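Local coordinates for CNPV058 bcl-2 like protein (Canarypox virus, PDB 5WOS) that inhibits apoptosis of the host cell as a viral Bcl-2 homolog, interacting with host BAK1, BAX and other BH3-containing proteins, at residues I15-F27 with M121-R134. Numbering follows the deposited sequence.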
ATOM      1  N   ILE A  15      -1.444  15.634  -6.097  1.00 51.52           N
ATOM      2  CA  ILE A  15      -0.939  14.729  -5.072  1.00 49.52           C
ATOM      3  C   ILE A  15      -1.677  13.399  -5.134  1.00 45.45           C
ATOM      4  O   ILE A  15      -1.057  12.329  -5.143  1.00 42.59           O
ATOM      5  CB  ILE A  15      -1.048  15.380  -3.680  1.00 54.43           C
ATOM      6  CG1 ILE A  15      -0.156  16.627  -3.629  1.00 64.41           C
ATOM      7  CG2 ILE A  15      -0.688  14.364  -2.575  1.00 55.10           C
ATOM      8  CD1 ILE A  15       0.174  17.133  -2.236  1.00 58.58           C
ATOM      9  N   TYR A  16      -3.011  13.443  -5.193  1.00 42.98           N
ATOM     10  CA  TYR A  16      -3.782  12.206  -5.272  1.00 40.12           C
ATOM     11  C   TYR A  16      -3.293  11.323  -6.412  1.00 43.65           C
ATOM     12  O   TYR A  16      -3.141  10.106  -6.246  1.00 42.49           O
ATOM     13  CB  TYR A  16      -5.273  12.515  -5.438  1.00 46.89           C
ATOM     14  CG  TYR A  16      -6.127  11.279  -5.599  1.00 43.14           C
ATOM     15  CD1 TYR A  16      -6.706  10.661  -4.498  1.00 44.41           C
ATOM     16  CD2 TYR A  16      -6.348  10.724  -6.852  1.00 44.44           C
ATOM     17  CE1 TYR A  16      -7.485   9.526  -4.641  1.00 40.45           C
ATOM     18  CE2 TYR A  16      -7.122   9.589  -7.006  1.00 42.41           C
ATOM     19  CZ  TYR A  16      -7.689   8.993  -5.898  1.00 42.76           C
ATOM     20  OH  TYR A  16      -8.463   7.862  -6.045  1.00 49.14           O
ATOM     21  N   TYR A  17      -3.027  11.923  -7.575  1.00 47.06           N
ATOM     22  CA  TYR A  17      -2.654  11.142  -8.748  1.00 45.38           C
ATOM     23  C   TYR A  17      -1.161  10.848  -8.780  1.00 37.74           C
ATOM     24  O   TYR A  17      -0.745   9.842  -9.362  1.00 36.34           O
ATOM     25  CB  TYR A  17      -3.118  11.873 -10.012  1.00 47.85           C
ATOM     26  CG  TYR A  17      -4.622  11.764 -10.206  1.00 40.12           C
ATOM     27  CD1 TYR A  17      -5.205  10.544 -10.505  1.00 43.25           C
ATOM     28  CD2 TYR A  17      -5.456  12.868 -10.063  1.00 40.04           C
ATOM     29  CE1 TYR A  17      -6.571  10.416 -10.669  1.00 44.81           C
ATOM     30  CE2 TYR A  17      -6.834  12.754 -10.226  1.00 43.34           C
ATOM     31  CZ  TYR A  17      -7.383  11.522 -10.528  1.00 51.19           C
ATOM     32  OH  TYR A  17      -8.747  11.391 -10.696  1.00 43.14           O
ATOM     33  N   THR A  18      -0.342  11.688  -8.142  1.00 40.28           N
ATOM     34  CA  THR A  18       1.075  11.364  -7.999  1.00 39.92           C
ATOM     35  C   THR A  18       1.253  10.045  -7.251  1.00 35.21           C
ATOM     36  O   THR A  18       2.085   9.214  -7.628  1.00 34.93           O
ATOM     37  CB  THR A  18       1.815  12.497  -7.275  1.00 44.60           C
ATOM     38  OG1 THR A  18       1.665  13.723  -8.007  1.00 47.64           O
ATOM     39  CG2 THR A  18       3.309  12.184  -7.161  1.00 36.32           C
ATOM     40  N   ILE A  19       0.476   9.835  -6.189  1.00 36.29           N
ATOM     41  CA  ILE A  19       0.550   8.581  -5.447  1.00 37.75           C
ATOM     42  C   ILE A  19      -0.151   7.462  -6.208  1.00 36.90           C
ATOM     43  O   ILE A  19       0.373   6.352  -6.329  1.00 36.48           O
ATOM     44  CB  ILE A  19      -0.039   8.768  -4.034  1.00 42.78           C
ATOM     45  CG1 ILE A  19       0.962   9.510  -3.144  1.00 42.50           C
ATOM     46  CG2 ILE A  19      -0.432   7.425  -3.404  1.00 39.25           C
ATOM     47  CD1 ILE A  19       0.498  10.864  -2.737  1.00 39.10           C
ATOM     48  N   LEU A  20      -1.344   7.740  -6.739  1.00 40.04           N
ATOM     49  CA  LEU A  20      -2.131   6.701  -7.398  1.00 33.12           C
ATOM     50  C   LEU A  20      -1.376   6.084  -8.569  1.00 34.38           C
ATOM     51  O   LEU A  20      -1.426   4.867  -8.771  1.00 36.77           O
ATOM     52  CB  LEU A  20      -3.467   7.283  -7.863  1.00 31.85           C
ATOM     53  CG  LEU A  20      -4.396   6.359  -8.657  1.00 34.67           C
ATOM     54  CD1 LEU A  20      -4.998   5.273  -7.773  1.00 36.54           C
ATOM     55  CD2 LEU A  20      -5.487   7.175  -9.316  1.00 41.92           C
ATOM     56  N   ASN A  21      -0.679   6.903  -9.358  1.00 39.63           N
ATOM     57  CA  ASN A  21       0.032   6.375 -10.521  1.00 42.40           C
ATOM     58  C   ASN A  21       0.978   5.244 -10.129  1.00 38.40           C
ATOM     59  O   ASN A  21       1.082   4.237 -10.840  1.00 40.31           O
ATOM     60  CB  ASN A  21       0.804   7.491 -11.223  1.00 33.60           C
ATOM     61  CG  ASN A  21       1.609   6.986 -12.402  1.00 46.40           C
ATOM     62  OD1 ASN A  21       2.834   6.867 -12.332  1.00 39.26           O
ATOM     63  ND2 ASN A  21       0.920   6.672 -13.493  1.00 44.03           N
ATOM     64  N   ILE A  22       1.673   5.388  -9.001  1.00 34.85           N
ATOM     65  CA  ILE A  22       2.629   4.369  -8.578  1.00 36.18           C
ATOM     66  C   ILE A  22       1.916   3.159  -7.991  1.00 38.93           C
ATOM     67  O   ILE A  22       2.260   2.011  -8.298  1.00 38.90           O
ATOM     68  CB  ILE A  22       3.628   4.987  -7.584  1.00 37.61           C
ATOM     69  CG1 ILE A  22       4.719   5.729  -8.355  1.00 35.78           C
ATOM     70  CG2 ILE A  22       4.246   3.927  -6.676  1.00 32.42           C
ATOM     71  CD1 ILE A  22       5.384   6.788  -7.547  1.00 45.17           C
ATOM     72  N   ILE A  23       0.921   3.387  -7.131  1.00 36.33           N
ATOM     73  CA  ILE A  23       0.186   2.273  -6.543  1.00 34.12           C
ATOM     74  C   ILE A  23      -0.546   1.492  -7.626  1.00 33.72           C
ATOM     75  O   ILE A  23      -0.545   0.255  -7.630  1.00 31.78           O
ATOM     76  CB  ILE A  23      -0.787   2.787  -5.466  1.00 36.06           C
ATOM     77  CG1 ILE A  23      -0.023   3.518  -4.359  1.00 33.34           C
ATOM     78  CG2 ILE A  23      -1.594   1.627  -4.889  1.00 35.90           C
ATOM     79  CD1 ILE A  23      -0.912   4.152  -3.319  1.00 40.06           C
ATOM     80  N   GLN A  24      -1.201   2.197  -8.548  1.00 34.71           N
ATOM     81  CA  GLN A  24      -1.947   1.518  -9.600  1.00 38.54           C
ATOM     82  C   GLN A  24      -1.041   0.598 -10.410  1.00 35.72           C
ATOM     83  O   GLN A  24      -1.408  -0.542 -10.712  1.00 37.24           O
ATOM     84  CB  GLN A  24      -2.621   2.551 -10.500  1.00 39.12           C
ATOM     85  CG  GLN A  24      -3.850   2.038 -11.223  1.00 52.72           C
ATOM     86  CD  GLN A  24      -4.803   3.155 -11.590  1.00 57.02           C
ATOM     87  OE1 GLN A  24      -4.390   4.294 -11.812  1.00 56.03           O
ATOM     88  NE2 GLN A  24      -6.092   2.837 -11.643  1.00 68.26           N
ATOM     89  N   ASN A  25       0.157   1.065 -10.751  1.00 38.95           N
ATOM     90  CA  ASN A  25       1.042   0.259 -11.581  1.00 39.74           C
ATOM     91  C   ASN A  25       1.706  -0.866 -10.798  1.00 37.69           C
ATOM     92  O   ASN A  25       1.959  -1.935 -11.365  1.00 35.29           O
ATOM     93  CB  ASN A  25       2.097   1.153 -12.239  1.00 36.43           C
ATOM     94  CG  ASN A  25       1.592   1.794 -13.521  1.00 39.00           C
ATOM     95  OD1 ASN A  25       1.604   1.172 -14.582  1.00 47.45           O
ATOM     96  ND2 ASN A  25       1.147   3.041 -13.429  1.00 43.49           N
ATOM     97  N   TYR A  26       1.991  -0.668  -9.508  1.00 37.06           N
ATOM     98  CA  TYR A  26       2.550  -1.766  -8.731  1.00 33.94           C
ATOM     99  C   TYR A  26       1.528  -2.884  -8.555  1.00 33.38           C
ATOM    100  O   TYR A  26       1.866  -4.067  -8.673  1.00 36.37           O
ATOM    101  CB  TYR A  26       3.045  -1.275  -7.373  1.00 36.57           C
ATOM    102  CG  TYR A  26       3.641  -2.389  -6.542  1.00 32.13           C
ATOM    103  CD1 TYR A  26       3.011  -2.841  -5.393  1.00 29.92           C
ATOM    104  CD2 TYR A  26       4.820  -3.008  -6.928  1.00 32.45           C
ATOM    105  CE1 TYR A  26       3.547  -3.867  -4.645  1.00 32.47           C
ATOM    106  CE2 TYR A  26       5.365  -4.027  -6.185  1.00 34.78           C
ATOM    107  CZ  TYR A  26       4.723  -4.457  -5.046  1.00 35.63           C
ATOM    108  OH  TYR A  26       5.265  -5.481  -4.304  1.00 38.19           O
ATOM    109  N   PHE A  27       0.273  -2.533  -8.272  1.00 34.05           N
ATOM    110  CA  PHE A  27      -0.765  -3.554  -8.186  1.00 36.38           C
ATOM    111  C   PHE A  27      -0.875  -4.310  -9.503  1.00 39.61           C
ATOM    112  O   PHE A  27      -0.884  -5.546  -9.525  1.00 39.72           O
ATOM    113  CB  PHE A  27      -2.108  -2.918  -7.811  1.00 34.14           C
ATOM    114  CG  PHE A  27      -2.196  -2.463  -6.378  1.00 33.06           C
ATOM    115  CD1 PHE A  27      -1.078  -2.435  -5.558  1.00 37.30           C
ATOM    116  CD2 PHE A  27      -3.412  -2.069  -5.845  1.00 37.34           C
ATOM    117  CE1 PHE A  27      -1.173  -2.016  -4.242  1.00 40.15           C
ATOM    118  CE2 PHE A  27      -3.511  -1.653  -4.535  1.00 35.58           C
ATOM    119  CZ  PHE A  27      -2.391  -1.627  -3.734  1.00 37.99           C
ATOM    120  N   MET A 121      -9.070  -1.215  -5.693  1.00 56.66           N
ATOM    121  CA  MET A 121      -8.099  -1.206  -4.604  1.00 50.91           C
ATOM    122  C   MET A 121      -7.119  -0.042  -4.669  1.00 46.70           C
ATOM    123  O   MET A 121      -6.859   0.567  -3.617  1.00 48.67           O
ATOM    124  CB  MET A 121      -7.332  -2.535  -4.586  1.00 43.87           C
ATOM    125  CG  MET A 121      -8.112  -3.704  -3.999  1.00 56.81           C
ATOM    126  SD  MET A 121      -8.670  -3.438  -2.301  1.00 57.70           S
ATOM    127  CE  MET A 121      -7.105  -3.295  -1.438  1.00 43.73           C
ATOM    128  N   PRO A 122      -6.544   0.314  -5.821  1.00 42.53           N
ATOM    129  CA  PRO A 122      -5.626   1.467  -5.835  1.00 43.55           C
ATOM    130  C   PRO A 122      -6.267   2.741  -5.314  1.00 41.63           C
ATOM    131  O   PRO A 122      -5.679   3.436  -4.474  1.00 41.33           O
ATOM    132  CB  PRO A 122      -5.233   1.575  -7.313  1.00 40.34           C
ATOM    133  CG  PRO A 122      -5.444   0.201  -7.866  1.00 41.18           C
ATOM    134  CD  PRO A 122      -6.628  -0.345  -7.136  1.00 46.12           C
ATOM    135  N   ASP A 123      -7.469   3.065  -5.789  1.00 46.57           N
ATOM    136  CA  ASP A 123      -8.147   4.268  -5.321  1.00 42.69           C
ATOM    137  C   ASP A 123      -8.524   4.154  -3.851  1.00 44.70           C
ATOM    138  O   ASP A 123      -8.465   5.143  -3.112  1.00 45.11           O
ATOM    139  CB  ASP A 123      -9.384   4.528  -6.176  1.00 43.75           C
ATOM    140  CG  ASP A 123      -9.043   5.051  -7.557  1.00 46.59           C
ATOM    141  OD1 ASP A 123      -8.505   6.174  -7.660  1.00 57.66           O
ATOM    142  OD2 ASP A 123      -9.306   4.331  -8.542  1.00 66.31           O
ATOM    143  N   ILE A 124      -8.896   2.953  -3.402  1.00 44.30           N
ATOM    144  CA  ILE A 124      -9.374   2.783  -2.032  1.00 46.96           C
ATOM    145  C   ILE A 124      -8.261   3.068  -1.029  1.00 55.21           C
ATOM    146  O   ILE A 124      -8.485   3.742  -0.014  1.00 43.91           O
ATOM    147  CB  ILE A 124      -9.965   1.374  -1.838  1.00 50.55           C
ATOM    148  CG1 ILE A 124     -11.243   1.223  -2.667  1.00 52.47           C
ATOM    149  CG2 ILE A 124     -10.264   1.111  -0.357  1.00 51.22           C
ATOM    150  CD1 ILE A 124     -11.824  -0.179  -2.671  1.00 65.92           C
ATOM    151  N   ILE A 125      -7.054   2.554  -1.274  1.00 51.17           N
ATOM    152  CA  ILE A 125      -5.978   2.807  -0.322  1.00 45.01           C
ATOM    153  C   ILE A 125      -5.415   4.210  -0.513  1.00 45.04           C
ATOM    154  O   ILE A 125      -5.121   4.904   0.466  1.00 46.01           O
ATOM    155  CB  ILE A 125      -4.879   1.725  -0.405  1.00 37.77           C
ATOM    156  CG1 ILE A 125      -3.988   1.886  -1.637  1.00 47.53           C
ATOM    157  CG2 ILE A 125      -5.497   0.329  -0.388  1.00 43.21           C
ATOM    158  CD1 ILE A 125      -2.729   1.056  -1.538  1.00 55.23           C
ATOM    159  N   THR A 126      -5.292   4.667  -1.761  1.00 40.20           N
ATOM    160  CA  THR A 126      -4.863   6.042  -1.996  1.00 39.02           C
ATOM    161  C   THR A 126      -5.809   7.026  -1.319  1.00 43.33           C
ATOM    162  O   THR A 126      -5.368   8.027  -0.739  1.00 39.67           O
ATOM    163  CB  THR A 126      -4.785   6.328  -3.497  1.00 37.97           C
ATOM    164  OG1 THR A 126      -4.031   5.301  -4.149  1.00 40.44           O
ATOM    165  CG2 THR A 126      -4.114   7.671  -3.754  1.00 36.71           C
ATOM    166  N   GLU A 127      -7.114   6.756  -1.382  1.00 40.24           N
ATOM    167  CA  GLU A 127      -8.081   7.573  -0.656  1.00 42.10           C
ATOM    168  C   GLU A 127      -7.847   7.495   0.847  1.00 43.41           C
ATOM    169  O   GLU A 127      -7.731   8.525   1.523  1.00 42.98           O
ATOM    170  CB  GLU A 127      -9.506   7.130  -0.994  1.00 42.76           C
ATOM    171  CG  GLU A 127     -10.158   7.919  -2.114  1.00 51.26           C
ATOM    172  CD  GLU A 127     -11.600   7.508  -2.349  1.00 75.69           C
ATOM    173  OE1 GLU A 127     -11.911   7.048  -3.469  1.00 71.78           O
ATOM    174  OE2 GLU A 127     -12.420   7.635  -1.412  1.00 69.49           O
ATOM    175  N   SER A 128      -7.792   6.275   1.391  1.00 42.60           N
ATOM    176  CA  SER A 128      -7.540   6.112   2.820  1.00 36.78           C
ATOM    177  C   SER A 128      -6.205   6.727   3.214  1.00 40.42           C
ATOM    178  O   SER A 128      -6.087   7.346   4.278  1.00 41.77           O
ATOM    179  CB  SER A 128      -7.572   4.631   3.193  1.00 35.76           C
ATOM    180  OG  SER A 128      -8.753   4.006   2.725  1.00 38.56           O
ATOM    181  N   LEU A 129      -5.185   6.566   2.370  1.00 38.61           N
ATOM    182  CA  LEU A 129      -3.867   7.107   2.685  1.00 37.00           C
ATOM    183  C   LEU A 129      -3.905   8.629   2.743  1.00 42.03           C
ATOM    184  O   LEU A 129      -3.384   9.242   3.681  1.00 52.79           O
ATOM    185  CB  LEU A 129      -2.850   6.628   1.646  1.00 38.74           C
ATOM    186  CG  LEU A 129      -1.484   6.100   2.085  1.00 47.16           C
ATOM    187  CD1 LEU A 129      -1.584   5.076   3.203  1.00 41.74           C
ATOM    188  CD2 LEU A 129      -0.805   5.473   0.878  1.00 54.54           C
ATOM    189  N   LEU A 130      -4.529   9.259   1.749  1.00 42.94           N
ATOM    190  CA  LEU A 130      -4.563  10.717   1.697  1.00 49.55           C
ATOM    191  C   LEU A 130      -5.540  11.310   2.700  1.00 47.48           C
ATOM    192  O   LEU A 130      -5.347  12.445   3.150  1.00 57.52           O
ATOM    193  CB  LEU A 130      -4.924  11.178   0.286  1.00 48.37           C
ATOM    194  CG  LEU A 130      -3.870  10.815  -0.747  1.00 44.58           C
ATOM    195  CD1 LEU A 130      -4.454  10.882  -2.120  1.00 49.81           C
ATOM    196  CD2 LEU A 130      -2.685  11.742  -0.625  1.00 47.81           C
ATOM    197  N   SER A 131      -6.593  10.575   3.052  1.00 45.78           N
ATOM    198  CA  SER A 131      -7.527  11.056   4.061  1.00 54.55           C
ATOM    199  C   SER A 131      -6.843  11.396   5.377  1.00 53.78           C
ATOM    200  O   SER A 131      -7.461  12.054   6.220  1.00 61.67           O
ATOM    201  CB  SER A 131      -8.618  10.012   4.303  1.00 45.32           C
ATOM    202  OG  SER A 131      -9.381  10.332   5.451  1.00 67.62           O
ATOM    203  N   ARG A 132      -5.592  10.969   5.576  1.00 58.32           N
ATOM    204  CA  ARG A 132      -4.886  11.207   6.830  1.00 58.54           C
ATOM    205  C   ARG A 132      -3.464  11.727   6.672  1.00 48.96           C
ATOM    206  O   ARG A 132      -2.919  12.250   7.651  1.00 49.78           O
ATOM    207  CB  ARG A 132      -4.832   9.917   7.660  1.00 61.33           C
ATOM    208  CG  ARG A 132      -6.186   9.268   7.895  1.00 73.62           C
ATOM    209  CD  ARG A 132      -6.579   9.295   9.357  1.00 60.84           C
ATOM    210  NE  ARG A 132      -6.676  10.654   9.891  1.00 71.65           N
ATOM    211  CZ  ARG A 132      -7.787  11.387   9.895  1.00 77.07           C
ATOM    212  NH1 ARG A 132      -8.919  10.905   9.395  1.00 63.70           N
ATOM    213  NH2 ARG A 132      -7.768  12.611  10.407  1.00 66.26           N
ATOM    214  N   CYS A 133      -2.849  11.617   5.491  1.00 49.45           N
ATOM    215  CA  CYS A 133      -1.421  11.881   5.326  1.00 51.78           C
ATOM    216  C   CYS A 133      -1.111  12.927   4.262  1.00 46.54           C
ATOM    217  O   CYS A 133       0.065  13.118   3.929  1.00 42.76           O
ATOM    218  CB  CYS A 133      -0.684  10.588   4.963  1.00 48.46           C
ATOM    219  SG  CYS A 133      -1.077   9.173   5.994  1.00 59.25           S
ATOM    220  N   ARG A 134      -2.121  13.614   3.726  0.50 45.68           N
ATOM    221  CA  ARG A 134      -1.885  14.530   2.615  0.50 46.46           C
ATOM    222  C   ARG A 134      -0.837  15.577   2.978  0.50 44.85           C
ATOM    223  O   ARG A 134       0.190  15.708   2.302  0.50 45.55           O
ATOM    224  CB  ARG A 134      -3.192  15.201   2.196  0.50 50.28           C
ATOM    225  CG  ARG A 134      -3.069  15.987   0.897  0.50 48.63           C
ATOM    226  CD  ARG A 134      -4.185  16.994   0.724  0.50 49.65           C
ATOM    227  NE  ARG A 134      -3.779  18.072  -0.175  0.50 53.67           N
ATOM    228  CZ  ARG A 134      -2.983  19.079   0.173  0.50 48.94           C
ATOM    229  NH1 ARG A 134      -2.495  19.155   1.405  0.50 46.32           N
ATOM    230  NH2 ARG A 134      -2.667  20.011  -0.714  0.50 52.45           N
TER
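Helix segments 15-27 and 121-134 run roughly antiparallel at 140°, their axes 9.0 Å apart at closest approach, and the backbones come nearest where Gln24 meets Pro122, with CA atoms 5.3 Å apart. Pro122 suits this narrow end because its compact ring forms a knob among Leu20, Ile23, Gln24 and Phe27; its CG lies 3.7 Å from Phe27 CD2. One turn on, Thr126 is the next knob, set among Tyr16, Ile19, Leu20 and Ile23. Its first torsion (chi1 -50°) sends the two branches different ways: OG1 turns back to donate to Pro122 O, which also accepts from Thr126 N on the opposite face of its carbonyl plane, while CG2 meets Ile19 CG2 and makes a CH-pi contact over one face of the Tyr16 ring. A small, branched residue thus buries its hydroxyl with a local acceptor and keeps a methyl for the interface. The pairing joins the first and last long helices of the chain, 14-32 and 121-138, within the all-helical Bcl-2 fold; helix 92-112 also touches Phe27 and Met121.

Tyr16 answers as a knob from the other helix, among Asp123, Thr126, Glu127 and Leu130. With CG anti to the backbone N (chi1 177°), its ring slants back toward the N-terminal end of 121-134. Tyrosine suits the site by joining a flat apolar ring to a hydroxyl that reaches a carboxylate: Tyr16 OH donates to Asp123 OD1, though the modelled 2.3 Å is very short and the exact length doubtful. OD1 lies at the ring's edge, and ring and carboxylate are nearly coplanar; Leu20 CD2 also packs against OD1. Leucine's fork lets Leu130 meet neighbouring positions, CD1 against Tyr16 and CD2 touching both Ile15 CG2 and Ile19 CD1. Deeper in, Ile125 CD1 touches both Ile23 CG2, 3.6 Å away, and Phe27 CZ, apolar groups matched to a buried site.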